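PDB 5IZD: D-glyceraldehyde dehydrogenase (NADP(+)) from Thermoplasma acidophilum, which oxidises D-glyceraldehyde to glycerate with NADP+ in the non-phosphorylated Entner-Doudoroff pathway, working as a homotetramer built as a dimer of dimers. Local coordinates for residues L401-K406 with I428-L433. Numbering follows the deposited sequence.
Sequences LANDSK and IRFGEL
Ala-402, on helix 395-403, sets its methyl CB against CD1 of Ile-428 at 3.9 Å, an apolar touch between one helix and the first residue past the next, helix 418-427. Its carbonyl O meets the C-H edge of the Phe-430 ring near the ring plane, 3.1 Å from CE1 and 3.2 Å from CZ; the same oxygen also accepts a hydrogen bond from NH2 of Arg-286. Asn-403 follows with the one hydrogen bond between the segments: Arg-429 N donates to OD1 over 2.9 Å, nearly straight at 165°, from a position tilted 23° out of the carbonyl plane. With CG beside its own backbone N (chi1 -67°), the amide extends to the turn at 428-430, while ND2 donates to O of Arg-427, just before that turn. Both ends of the amide are thus bonded, which fixes its flip. OD1 also lies 3.5 Å from CB of Arg-429, whose guanidinium leads off to Pro-138 O of the second subunit. Here an asparagine side chain ties helix 395-403 to the inverse gamma turn centred on Arg-429, just before strand 432-435, the outermost within this chain of the seven-stranded catalytic-domain sheet, which a parallel strand of the second subunit extends, as in aldehyde dehydrogenase dimers.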
loop_
_atom_site.group_PDB
_atom_site.type_symbol
_atom_site.label_atom_id
_atom_site.label_comp_id
_atom_site.label_asym_id
_atom_site.label_seq_id
_atom_site.Cartn_x
_atom_site.Cartn_y
_atom_site.Cartn_z
ATOM N N LEU A 401 20.576 7.224 27.518
ATOM C CA LEU A 401 21.082 8.568 27.423
ATOM C C LEU A 401 20.522 9.291 26.162
ATOM O O LEU A 401 20.110 10.470 26.241
ATOM C CB LEU A 401 22.606 8.598 27.434
ATOM C CG LEU A 401 23.237 8.189 28.765
ATOM C CD1 LEU A 401 24.719 8.043 28.516
ATOM C CD2 LEU A 401 23.052 9.157 29.933
ATOM N N ALA A 402 20.550 8.585 25.036
ATOM C CA ALA A 402 20.008 9.052 23.784
ATOM C C ALA A 402 18.533 9.406 23.891
ATOM O O ALA A 402 18.104 10.499 23.420
ATOM C CB ALA A 402 20.233 8.043 22.687
ATOM N N ASN A 403 17.767 8.538 24.524
ATOM C CA ASN A 403 16.345 8.757 24.659
ATOM C C ASN A 403 15.968 9.768 25.744
ATOM O O ASN A 403 14.813 10.176 25.790
ATOM C CB ASN A 403 15.594 7.438 24.875
ATOM C CG ASN A 403 15.646 6.527 23.667
ATOM O OD1 ASN A 403 15.694 6.964 22.522
ATOM N ND2 ASN A 403 15.603 5.245 23.922
ATOM N N ASP A 404 16.933 10.162 26.588
ATOM C CA ASP A 404 16.707 11.090 27.684
ATOM C C ASP A 404 16.730 12.527 27.113
ATOM O O ASP A 404 17.718 13.269 27.264
ATOM C CB ASP A 404 17.753 10.877 28.799
ATOM C CG ASP A 404 17.639 11.860 29.934
ATOM O OD1 ASP A 404 16.530 12.299 30.277
ATOM O OD2 ASP A 404 18.695 12.246 30.476
ATOM N N SER A 405 15.619 12.903 26.497
ATOM C CA SER A 405 15.508 14.164 25.756
ATOM C C SER A 405 14.089 14.512 25.534
ATOM O O SER A 405 13.304 13.634 25.206
ATOM C CB SER A 405 16.168 14.036 24.358
ATOM O OG SER A 405 16.343 15.309 23.735
ATOM N N LYS A 406 13.739 15.807 25.554
ATOM C CA LYS A 406 12.413 16.149 25.064
ATOM C C LYS A 406 12.356 16.146 23.527
ATOM O O LYS A 406 11.266 16.291 22.941
ATOM C CB LYS A 406 11.938 17.483 25.640
ATOM C CG LYS A 406 12.619 18.707 25.052
ATOM C CD LYS A 406 12.232 19.916 25.866
ATOM C CE LYS A 406 12.848 21.142 25.250
ATOM N NZ LYS A 406 12.577 22.243 26.203
ATOM N N ILE A 428 16.292 3.092 19.792
ATOM C CA ILE A 428 16.592 4.546 19.638
ATOM C C ILE A 428 15.335 5.188 19.128
ATOM O O ILE A 428 14.965 5.044 17.942
ATOM C CB ILE A 428 17.783 4.856 18.673
ATOM C CG1 ILE A 428 19.094 4.246 19.180
ATOM C CG2 ILE A 428 17.944 6.359 18.441
ATOM C CD1 ILE A 428 19.691 4.994 20.339
ATOM N N ARG A 429 14.673 5.897 20.037
ATOM C CA ARG A 429 13.332 6.359 19.781
ATOM C C ARG A 429 13.419 7.716 19.157
ATOM O O ARG A 429 12.994 8.717 19.774
ATOM C CB ARG A 429 12.530 6.374 21.064
ATOM C CG ARG A 429 12.287 4.990 21.641
ATOM C CD ARG A 429 11.122 4.298 20.972
ATOM N NE ARG A 429 9.861 4.900 21.333
ATOM C CZ ARG A 429 8.685 4.578 20.783
ATOM N NH1 ARG A 429 8.606 3.653 19.842
ATOM N NH2 ARG A 429 7.575 5.193 21.166
ATOM N N PHE A 430 14.011 7.745 17.954
ATOM C CA PHE A 430 14.201 8.982 17.173
ATOM C C PHE A 430 13.633 8.711 15.796
ATOM O O PHE A 430 13.595 7.554 15.365
ATOM C CB PHE A 430 15.677 9.377 17.094
ATOM C CG PHE A 430 16.124 10.111 18.305
ATOM C CD1 PHE A 430 16.305 9.436 19.509
ATOM C CD2 PHE A 430 16.279 11.490 18.277
ATOM C CE1 PHE A 430 16.639 10.112 20.672
ATOM C CE2 PHE A 430 16.612 12.181 19.433
ATOM C CZ PHE A 430 16.801 11.487 20.636
ATOM N N GLY A 431 13.174 9.767 15.142
ATOM C CA GLY A 431 12.573 9.644 13.798
ATOM C C GLY A 431 13.567 9.248 12.730
ATOM O O GLY A 431 13.190 8.529 11.789
ATOM N N GLU A 432 14.823 9.662 12.882
ATOM C CA GLU A 432 15.888 9.268 11.954
ATOM C C GLU A 432 17.126 8.770 12.687
ATOM O O GLU A 432 17.616 9.430 13.619
ATOM C CB GLU A 432 16.282 10.413 11.005
ATOM C CG GLU A 432 15.107 11.001 10.269
ATOM C CD GLU A 432 15.444 12.162 9.365
ATOM O OE1 GLU A 432 14.622 12.360 8.443
ATOM O OE2 GLU A 432 16.434 12.943 9.592
ATOM N N LEU A 433 17.595 7.562 12.305
ATOM C CA LEU A 433 18.850 7.036 12.800
ATOM C C LEU A 433 19.791 6.862 11.598
ATOM O O LEU A 433 19.496 6.097 10.699
ATOM C CB LEU A 433 18.633 5.739 13.600
ATOM C CG LEU A 433 19.884 5.008 14.086
ATOM C CD1 LEU A 433 20.685 5.776 15.121
ATOM C CD2 LEU A 433 19.492 3.639 14.610
#